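Local coordinates for 50S ribosomal protein L10 (Thermotoga maritima, PDB 1ZAV) that probably forms part of the ribosomal stalk, binding large-subunit rRNA and L7/L12 dimers and so helping the ribosome work with GTP-bound translation factors, at residues S16-K21 against V85-E90; V58-L63 against E77-P82; T39-R44 against Y101-D106. One frame throughout, in Å; residues are numbered along the deposited sequence.

Contact 1: residues S16-K21 against V85-E90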
loop_
_atom_site.group_PDB
_atom_site.type_symbol
_atom_site.label_atom_id
_atom_site.label_comp_id
_atom_site.label_asym_id
_atom_site.label_seq_id
_atom_site.Cartn_x
_atom_site.Cartn_y
_atom_site.Cartn_z
ATOM N N SER A 16 -8.206 36.222 2.215
ATOM C CA SER A 16 -6.923 35.864 1.618
ATOM C C SER A 16 -5.944 35.374 2.673
ATOM O O SER A 16 -5.201 34.419 2.451
ATOM C CB SER A 16 -6.312 37.063 0.875
ATOM O OG SER A 16 -7.067 37.412 -0.276
ATOM N N GLU A 17 -5.933 36.044 3.821
ATOM C CA GLU A 17 -5.050 35.659 4.903
ATOM C C GLU A 17 -5.479 34.310 5.472
ATOM O O GLU A 17 -4.638 33.510 5.857
ATOM C CB GLU A 17 -5.050 36.737 5.993
ATOM C CG GLU A 17 -4.458 38.064 5.509
ATOM C CD GLU A 17 -4.553 39.178 6.535
ATOM O OE1 GLU A 17 -5.680 39.488 6.983
ATOM O OE2 GLU A 17 -3.498 39.752 6.888
ATOM N N ILE A 18 -6.779 34.053 5.531
ATOM C CA ILE A 18 -7.237 32.770 6.050
ATOM C C ILE A 18 -6.756 31.661 5.119
ATOM O O ILE A 18 -6.140 30.696 5.566
ATOM C CB ILE A 18 -8.770 32.703 6.154
ATOM C CG1 ILE A 18 -9.256 33.561 7.324
ATOM C CG2 ILE A 18 -9.217 31.255 6.365
ATOM C CD1 ILE A 18 -10.760 33.685 7.395
ATOM N N PHE A 19 -7.018 31.813 3.823
ATOM C CA PHE A 19 -6.605 30.808 2.843
ATOM C C PHE A 19 -5.097 30.590 2.811
ATOM O O PHE A 19 -4.622 29.577 2.292
ATOM C CB PHE A 19 -7.098 31.169 1.431
ATOM C CG PHE A 19 -8.596 31.125 1.269
ATOM C CD1 PHE A 19 -9.397 30.425 2.172
ATOM C CD2 PHE A 19 -9.207 31.765 0.198
ATOM C CE1 PHE A 19 -10.780 30.375 2.011
ATOM C CE2 PHE A 19 -10.590 31.720 0.024
ATOM C CZ PHE A 19 -11.379 31.021 0.935
ATOM N N LYS A 20 -4.335 31.535 3.354
ATOM C CA LYS A 20 -2.888 31.388 3.383
ATOM C C LYS A 20 -2.448 30.438 4.492
ATOM O O LYS A 20 -1.301 29.994 4.511
ATOM C CB LYS A 20 -2.200 32.743 3.589
ATOM C CG LYS A 20 -2.156 33.635 2.359
ATOM C CD LYS A 20 -1.233 34.827 2.590
ATOM C CE LYS A 20 0.201 34.376 2.853
ATOM N NZ LYS A 20 1.079 35.504 3.274
ATOM N N LYS A 21 -3.347 30.121 5.418
ATOM C CA LYS A 21 -2.971 29.232 6.509
ATOM C C LYS A 21 -3.794 27.946 6.618
ATOM O O LYS A 21 -3.541 27.125 7.493
ATOM C CB LYS A 21 -3.038 29.974 7.846
ATOM C CG LYS A 21 -4.436 30.124 8.426
ATOM C CD LYS A 21 -4.355 30.329 9.942
ATOM C CE LYS A 21 -5.724 30.252 10.605
ATOM N NZ LYS A 21 -5.620 30.169 12.092
ATOM N N VAL A 85 -17.849 27.200 0.963
ATOM C CA VAL A 85 -16.483 26.768 1.148
ATOM C C VAL A 85 -16.237 26.157 2.524
ATOM O O VAL A 85 -16.603 26.731 3.551
ATOM C CB VAL A 85 -15.507 27.965 0.900
ATOM C CG1 VAL A 85 -15.653 29.017 1.980
ATOM C CG2 VAL A 85 -14.109 27.482 0.842
ATOM N N LEU A 86 -15.614 24.985 2.525
ATOM C CA LEU A 86 -15.292 24.265 3.751
ATOM C C LEU A 86 -13.786 24.352 3.935
ATOM O O LEU A 86 -13.031 23.869 3.096
ATOM C CB LEU A 86 -15.719 22.798 3.617
ATOM C CG LEU A 86 -15.539 21.804 4.768
ATOM C CD1 LEU A 86 -16.130 20.458 4.355
ATOM C CD2 LEU A 86 -14.072 21.640 5.111
ATOM N N TYR A 87 -13.334 24.972 5.019
ATOM C CA TYR A 87 -11.901 25.068 5.233
ATOM C C TYR A 87 -11.497 24.726 6.646
ATOM O O TYR A 87 -12.295 24.855 7.578
ATOM C CB TYR A 87 -11.377 26.453 4.813
ATOM C CG TYR A 87 -11.984 27.624 5.541
ATOM C CD1 TYR A 87 -11.583 27.953 6.831
ATOM C CD2 TYR A 87 -12.932 28.428 4.921
ATOM C CE1 TYR A 87 -12.107 29.063 7.485
ATOM C CE2 TYR A 87 -13.466 29.539 5.565
ATOM C CZ TYR A 87 -13.045 29.850 6.844
ATOM O OH TYR A 87 -13.561 30.957 7.465
ATOM N N VAL A 88 -10.262 24.251 6.783
ATOM C CA VAL A 88 -9.707 23.859 8.068
ATOM C C VAL A 88 -8.486 24.702 8.399
ATOM O O VAL A 88 -7.575 24.837 7.582
ATOM C CB VAL A 88 -9.298 22.366 8.067
ATOM C CG1 VAL A 88 -8.589 22.010 9.375
ATOM C CG2 VAL A 88 -10.541 21.490 7.885
ATOM N N THR A 89 -8.475 25.274 9.600
ATOM C CA THR A 89 -7.350 26.094 10.023
ATOM C C THR A 89 -6.569 25.409 11.141
ATOM O O THR A 89 -5.405 25.737 11.381
ATOM C CB THR A 89 -7.818 27.500 10.493
ATOM O OG1 THR A 89 -8.900 27.368 11.419
ATOM C CG2 THR A 89 -8.283 28.331 9.303
ATOM N N GLU A 90 -7.205 24.461 11.824
ATOM C CA GLU A 90 -6.537 23.737 12.892
ATOM C C GLU A 90 -7.042 22.305 12.982
ATOM O O GLU A 90 -8.246 22.073 12.967
ATOM C CB GLU A 90 -6.734 24.428 14.245
ATOM C CG GLU A 90 -5.773 23.875 15.292
ATOM C CD GLU A 90 -5.982 24.440 16.685
ATOM O OE1 GLU A 90 -5.117 24.184 17.546
ATOM O OE2 GLU A 90 -7.000 25.126 16.924
HETATM O O HOH W 1 -2.582 27.180 10.102
#
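I18 and F19, in the last part of helix 5-19, meet Y87 on strand 83-88 and show how one aromatic side chain can serve two neighbours at once. Y87 is best followed outward from its backbone. Its CB points toward the helix, and CG lies between the backbone N and the carbonyl carbon (chi1 60°), which carries the ring off the strand and across the side chains of I18 and F19 at about a right angle. On one side of the ring, CD2 sits at the edge of the F19 ring, near its plane, 4.1 Å from F19 CE1. Atoms CD1, CE1 and CZ run beneath I18 CG2, which approaches Y87 CE1 to 3.8 Å. This methyl forms a CH-pi contact over the face, displaced toward the rim, with CG2 4.2 Å from the ring centroid. At the tip, OH comes 3.9 Å from I18 CD1, so both branches of the isoleucine are used.

Deeper along the strand, V85 CG2 touches F19 CZ, and F19 also packs on I25 and on L63 and A66 of helix 60-69. At the outer end the extended chain of K21 passes obliquely over T89. There K21 CE lies 3.5 Å from T89 CG2, closer than usual for two carbons. A water donates to K21 O at 2.8 Å and, weakly, to T89 O. Direct contact across the two segments is therefore made by carbon and ring surfaces, with polar linkage left to a water at the margin. The chemistry implies a helix end held to the sheet by apolar burial on its inner side, while the lysine lends its aliphatic chain to cover a threonine nearer the solvent.

Contact 2: residues V58-L63 against E77-P82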
loop_
_atom_site.group_PDB
_atom_site.type_symbol
_atom_site.label_atom_id
_atom_site.label_comp_id
_atom_site.label_asym_id
_atom_site.label_seq_id
_atom_site.Cartn_x
_atom_site.Cartn_y
_atom_site.Cartn_z
ATOM N N VAL A 58 -20.060 31.530 0.191
ATOM C CA VAL A 58 -19.366 32.764 -0.160
ATOM C C VAL A 58 -19.447 33.085 -1.648
ATOM O O VAL A 58 -19.214 32.227 -2.503
ATOM C CB VAL A 58 -17.878 32.699 0.247
ATOM C CG1 VAL A 58 -17.192 34.031 -0.062
ATOM C CG2 VAL A 58 -17.759 32.370 1.724
ATOM N N LYS A 59 -19.784 34.333 -1.942
ATOM C CA LYS A 59 -19.888 34.808 -3.314
ATOM C C LYS A 59 -18.609 34.496 -4.092
ATOM O O LYS A 59 -17.502 34.652 -3.579
ATOM C CB LYS A 59 -20.138 36.314 -3.312
ATOM C CG LYS A 59 -19.144 37.088 -2.459
ATOM C CD LYS A 59 -19.269 38.587 -2.660
ATOM C CE LYS A 59 -18.968 38.979 -4.101
ATOM N NZ LYS A 59 -20.032 38.528 -5.049
ATOM N N ASN A 60 -18.776 34.058 -5.335
ATOM C CA ASN A 60 -17.656 33.711 -6.202
ATOM C C ASN A 60 -16.602 34.805 -6.341
ATOM O O ASN A 60 -15.411 34.551 -6.173
ATOM C CB ASN A 60 -18.176 33.339 -7.591
ATOM C CG ASN A 60 -19.018 32.085 -7.574
ATOM O OD1 ASN A 60 -18.556 31.026 -7.157
ATOM N ND2 ASN A 60 -20.264 32.198 -8.026
ATOM N N THR A 61 -17.039 36.017 -6.662
ATOM C CA THR A 61 -16.117 37.131 -6.842
ATOM C C THR A 61 -15.162 37.257 -5.659
ATOM O O THR A 61 -13.955 37.390 -5.846
ATOM C CB THR A 61 -16.884 38.459 -7.044
ATOM O OG1 THR A 61 -17.697 38.367 -8.223
ATOM C CG2 THR A 61 -15.908 39.623 -7.204
ATOM N N LEU A 62 -15.706 37.205 -4.446
ATOM C CA LEU A 62 -14.908 37.294 -3.221
ATOM C C LEU A 62 -13.911 36.136 -3.144
ATOM O O LEU A 62 -12.732 36.336 -2.850
ATOM C CB LEU A 62 -15.828 37.242 -1.999
ATOM C CG LEU A 62 -15.344 37.742 -0.634
ATOM C CD1 LEU A 62 -16.438 37.446 0.385
ATOM C CD2 LEU A 62 -14.042 37.082 -0.212
ATOM N N LEU A 63 -14.399 34.921 -3.383
ATOM C CA LEU A 63 -13.544 33.738 -3.350
ATOM C C LEU A 63 -12.397 33.872 -4.344
ATOM O O LEU A 63 -11.241 33.607 -4.018
ATOM C CB LEU A 63 -14.351 32.484 -3.693
ATOM C CG LEU A 63 -15.274 31.946 -2.597
ATOM C CD1 LEU A 63 -15.928 30.658 -3.066
ATOM C CD2 LEU A 63 -14.465 31.699 -1.336
ATOM N N GLU A 77 -12.348 26.694 -12.008
ATOM C CA GLU A 77 -13.346 25.681 -12.346
ATOM C C GLU A 77 -14.219 25.302 -11.152
ATOM O O GLU A 77 -15.271 24.683 -11.316
ATOM C CB GLU A 77 -12.664 24.423 -12.896
ATOM C CG GLU A 77 -11.528 23.905 -12.038
ATOM C CD GLU A 77 -11.135 22.488 -12.400
ATOM O OE1 GLU A 77 -10.036 22.050 -12.004
ATOM O OE2 GLU A 77 -11.936 21.803 -13.073
ATOM N N PHE A 78 -13.777 25.677 -9.954
ATOM C CA PHE A 78 -14.511 25.377 -8.724
ATOM C C PHE A 78 -15.506 26.470 -8.332
ATOM O O PHE A 78 -16.324 26.267 -7.434
ATOM C CB PHE A 78 -13.534 25.188 -7.555
ATOM C CG PHE A 78 -12.612 24.005 -7.700
ATOM C CD1 PHE A 78 -11.270 24.112 -7.341
ATOM C CD2 PHE A 78 -13.086 22.776 -8.156
ATOM C CE1 PHE A 78 -10.414 23.017 -7.435
ATOM C CE2 PHE A 78 -12.233 21.672 -8.253
ATOM C CZ PHE A 78 -10.897 21.793 -7.890
ATOM N N LEU A 79 -15.443 27.620 -9.001
ATOM C CA LEU A 79 -16.310 28.744 -8.654
ATOM C C LEU A 79 -17.451 29.047 -9.616
ATOM O O LEU A 79 -17.898 30.191 -9.715
ATOM C CB LEU A 79 -15.460 30.005 -8.474
ATOM C CG LEU A 79 -14.274 29.864 -7.522
ATOM C CD1 LEU A 79 -13.497 31.177 -7.492
ATOM C CD2 LEU A 79 -14.764 29.483 -6.126
ATOM N N LYS A 80 -17.933 28.029 -10.314
ATOM C CA LYS A 80 -19.026 28.219 -11.254
ATOM C C LYS A 80 -20.368 28.117 -10.540
ATOM O O LYS A 80 -20.836 27.021 -10.229
ATOM C CB LYS A 80 -18.939 27.181 -12.379
ATOM C CG LYS A 80 -17.730 27.361 -13.296
ATOM C CD LYS A 80 -17.770 28.714 -14.003
ATOM C CE LYS A 80 -16.660 28.857 -15.042
ATOM N NZ LYS A 80 -15.292 28.874 -14.452
ATOM N N GLY A 81 -20.973 29.273 -10.274
ATOM C CA GLY A 81 -22.258 29.314 -9.599
ATOM C C GLY A 81 -22.095 29.500 -8.104
ATOM O O GLY A 81 -20.970 29.448 -7.604
ATOM N N PRO A 82 -23.190 29.727 -7.359
ATOM C CA PRO A 82 -23.098 29.910 -5.903
ATOM C C PRO A 82 -22.309 28.763 -5.276
ATOM O O PRO A 82 -22.638 27.589 -5.465
ATOM C CB PRO A 82 -24.563 29.950 -5.460
ATOM C CG PRO A 82 -25.280 29.194 -6.551
ATOM C CD PRO A 82 -24.596 29.680 -7.793
#
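N60 places its amide against the loop by two successive turns: CG is anti to the carbonyl carbon (chi1 -65°), and a chi2 of -58° then swings the amide toward the carbonyls of L79 and G81. L79, with CG likewise anti to its carbonyl carbon, carries its methyls along the same helix turn to L63. As modelled, ND2 donates a weak, bent bond to G81 O at 2.9 Å. OD1, however, stands 2.8 Å from L79 O and close to G81 O as well, acceptors all, so the orientation of the amide is doubtful. G81 O also accepts from T83 OG1. An alanine in place of N60 would lose the amide, and would probably leave G81 O with one partner fewer and a gap between the helix start and the L79 carbonyl.

Beside this polar patch, L63 CD1 and L79 CD2 meet at 3.5 Å, tighter than ordinary methyl contact, and L63 CB lies 3.9 Å from the same L79 methyl. G81 takes a backbone shape in which a CB would press on the carbonyl oxygen of K80. Just beyond, V58 and T83 are joined by backbone hydrogen bonding. The site thus belongs to the helical connection between two antiparallel neighbouring strands, 53-58 and 83-88, where the returning loop closes over the first turn of helix 60-69.

Contact 3: residues T39-R44 against Y101-D106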
loop_
_atom_site.group_PDB
_atom_site.type_symbol
_atom_site.label_atom_id
_atom_site.label_comp_id
_atom_site.label_asym_id
_atom_site.label_seq_id
_atom_site.Cartn_x
_atom_site.Cartn_y
_atom_site.Cartn_z
ATOM N N THR A 39 -27.028 24.194 9.878
ATOM C CA THR A 39 -26.783 24.089 11.314
ATOM C C THR A 39 -26.260 22.701 11.686
ATOM O O THR A 39 -25.295 22.579 12.438
ATOM C CB THR A 39 -28.067 24.412 12.128
ATOM O OG1 THR A 39 -28.433 25.781 11.916
ATOM C CG2 THR A 39 -27.829 24.203 13.618
ATOM N N GLU A 40 -26.877 21.657 11.138
ATOM C CA GLU A 40 -26.445 20.291 11.427
ATOM C C GLU A 40 -25.031 19.989 10.919
ATOM O O GLU A 40 -24.226 19.382 11.627
ATOM C CB GLU A 40 -27.437 19.284 10.836
ATOM C CG GLU A 40 -27.044 17.827 11.049
ATOM C CD GLU A 40 -26.958 17.448 12.519
ATOM O OE1 GLU A 40 -26.167 18.072 13.261
ATOM O OE2 GLU A 40 -27.684 16.521 12.939
ATOM N N LEU A 41 -24.718 20.404 9.696
ATOM C CA LEU A 41 -23.382 20.171 9.159
ATOM C C LEU A 41 -22.350 20.898 10.021
ATOM O O LEU A 41 -21.302 20.344 10.353
ATOM C CB LEU A 41 -23.282 20.657 7.707
ATOM C CG LEU A 41 -21.915 20.634 7.005
ATOM C CD1 LEU A 41 -21.274 19.236 7.014
ATOM C CD2 LEU A 41 -22.114 21.103 5.575
ATOM N N ARG A 42 -22.647 22.142 10.383
ATOM C CA ARG A 42 -21.720 22.918 11.202
ATOM C C ARG A 42 -21.520 22.286 12.565
ATOM O O ARG A 42 -20.429 22.339 13.126
ATOM C CB ARG A 42 -22.215 24.355 11.361
ATOM C CG ARG A 42 -21.945 25.204 10.135
ATOM C CD ARG A 42 -22.526 26.590 10.277
ATOM N NE ARG A 42 -22.140 27.433 9.148
ATOM C CZ ARG A 42 -22.690 28.608 8.865
ATOM N NH1 ARG A 42 -23.663 29.099 9.629
ATOM N NH2 ARG A 42 -22.255 29.298 7.814
ATOM N N SER A 43 -22.581 21.684 13.094
ATOM C CA SER A 43 -22.508 21.029 14.392
ATOM C C SER A 43 -21.620 19.790 14.297
ATOM O O SER A 43 -20.798 19.545 15.180
ATOM C CB SER A 43 -23.909 20.633 14.864
ATOM O OG SER A 43 -24.736 21.782 15.015
ATOM N N ARG A 44 -21.780 19.014 13.224
ATOM C CA ARG A 44 -20.965 17.816 13.041
ATOM C C ARG A 44 -19.499 18.206 12.903
ATOM O O ARG A 44 -18.607 17.509 13.392
ATOM C CB ARG A 44 -21.419 17.027 11.805
ATOM C CG ARG A 44 -22.820 16.395 11.926
ATOM C CD ARG A 44 -23.124 15.454 10.753
ATOM N NE ARG A 44 -24.547 15.103 10.661
ATOM C CZ ARG A 44 -25.064 14.285 9.747
ATOM N NH1 ARG A 44 -24.280 13.716 8.840
ATOM N NH2 ARG A 44 -26.368 14.047 9.722
ATOM N N TYR A 101 -18.850 14.671 3.246
ATOM C CA TYR A 101 -19.152 13.622 2.271
ATOM C C TYR A 101 -20.351 12.812 2.792
ATOM O O TYR A 101 -21.323 12.586 2.074
ATOM C CB TYR A 101 -17.949 12.688 2.101
ATOM C CG TYR A 101 -18.167 11.576 1.090
ATOM C CD1 TYR A 101 -18.092 11.827 -0.280
ATOM C CD2 TYR A 101 -18.458 10.273 1.508
ATOM C CE1 TYR A 101 -18.300 10.804 -1.215
ATOM C CE2 TYR A 101 -18.670 9.246 0.584
ATOM C CZ TYR A 101 -18.588 9.519 -0.775
ATOM O OH TYR A 101 -18.792 8.509 -1.690
ATOM N N ASN A 102 -20.279 12.396 4.051
ATOM C CA ASN A 102 -21.358 11.617 4.659
ATOM C C ASN A 102 -22.619 12.446 4.916
ATOM O O ASN A 102 -23.713 11.897 5.055
ATOM C CB ASN A 102 -20.866 10.979 5.962
ATOM C CG ASN A 102 -19.837 9.881 5.725
ATOM O OD1 ASN A 102 -19.042 9.556 6.609
ATOM N ND2 ASN A 102 -19.852 9.302 4.525
ATOM N N PHE A 103 -22.474 13.769 4.981
ATOM C CA PHE A 103 -23.626 14.629 5.207
ATOM C C PHE A 103 -24.450 14.682 3.928
ATOM O O PHE A 103 -25.677 14.540 3.963
ATOM C CB PHE A 103 -23.186 16.049 5.592
ATOM C CG PHE A 103 -24.333 16.991 5.845
ATOM C CD1 PHE A 103 -25.008 16.978 7.061
ATOM C CD2 PHE A 103 -24.741 17.885 4.863
ATOM C CE1 PHE A 103 -26.075 17.838 7.294
ATOM C CE2 PHE A 103 -25.804 18.748 5.078
ATOM C CZ PHE A 103 -26.475 18.729 6.301
ATOM N N TYR A 104 -23.774 14.900 2.800
ATOM C CA TYR A 104 -24.450 14.960 1.511
ATOM C C TYR A 104 -25.125 13.617 1.245
ATOM O O TYR A 104 -26.206 13.563 0.664
ATOM C CB TYR A 104 -23.456 15.277 0.387
ATOM C CG TYR A 104 -23.305 16.760 0.114
ATOM C CD1 TYR A 104 -22.937 17.644 1.129
ATOM C CD2 TYR A 104 -23.574 17.285 -1.151
ATOM C CE1 TYR A 104 -22.847 19.026 0.895
ATOM C CE2 TYR A 104 -23.484 18.658 -1.400
ATOM C CZ TYR A 104 -23.124 19.521 -0.370
ATOM O OH TYR A 104 -23.058 20.874 -0.605
ATOM N N LYS A 105 -24.480 12.541 1.680
ATOM C CA LYS A 105 -25.032 11.201 1.500
ATOM C C LYS A 105 -26.293 11.014 2.334
ATOM O O LYS A 105 -27.307 10.523 1.833
ATOM C CB LYS A 105 -23.998 10.138 1.876
ATOM C CG LYS A 105 -23.109 9.714 0.718
ATOM C CD LYS A 105 -22.058 8.702 1.156
ATOM C CE LYS A 105 -22.683 7.462 1.776
ATOM N NZ LYS A 105 -21.640 6.505 2.242
ATOM N N ASP A 106 -26.228 11.407 3.602
ATOM C CA ASP A 106 -27.376 11.297 4.499
ATOM C C ASP A 106 -28.558 12.092 3.945
ATOM O O ASP A 106 -29.716 11.719 4.130
ATOM C CB ASP A 106 -27.022 11.838 5.888
ATOM C CG ASP A 106 -25.916 11.056 6.558
ATOM O OD1 ASP A 106 -25.484 11.463 7.658
ATOM O OD2 ASP A 106 -25.477 10.035 5.991
#
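L41 and F103 face each other where the short segments of helices 35-49 and 94-106 run roughly antiparallel, at 147°, with axes 10.8 Å apart. This is a helix pair covering one face of an antiparallel sheet, as in an alpha/beta layered fold: L41 also touches F55 of strand 53-58, and Y101 and Y104 rest on L114 of strand 114-119.

F103 gives the largest share of the surface buried between the two segments. With CG anti to the backbone N (chi1 -180°), its ring reaches across to the other helix and offers a face to L41. The L41 CB stands almost directly above the centre, 3.9 Å from the centroid, in a CH-pi contact, while CD1 of the same leucine leans back over the root of the ring, 4.0 Å from F103 CG. E40 meets the ring differently: its CG comes in at the edge, 3.9 Å from F103 CE1, before the chain bends so that the carboxylate leads away.

R44 comes to the same side of the ring edge, at the next carbon, CD1. Its chain is extended from CG to NE, and the guanidinium lays one face over F103 CD1, which is 3.8 Å from NH1. The two planes stand 77° apart, so the edge of the phenyl ring is directed at the flat face of the cation and the groups do not stack in parallel. That leaves the rim of the guanidinium for D106, one turn further along the partner helix. The exact tilt of this carboxylate is less sure, but in the model NH1 donates to D106 OD1 at 2.8 Å in a salt bridge, meeting the oxygen on its anti side.

How the contacts relate
Contacts 1 and 2 share a sheet face and adjoin directly: F19 CZ packs on L63 CD2, and V85 CG1 on V58 CG2. Contact 3 lies on the other face, about 19 Å from contact 1 between centres, and touches neither. Strand 83-88 serves both sides, because V85 and Y87 turn toward helix 5-19 while L86 packs on F55, which L41 also covers. All three are partly buried, and each couples an apolar interior with a polar margin. That margin varies with the elements joined: a water at a helix end in contact 1, an amide against loop carbonyls in contact 2, and a salt bridge between two helices in contact 3.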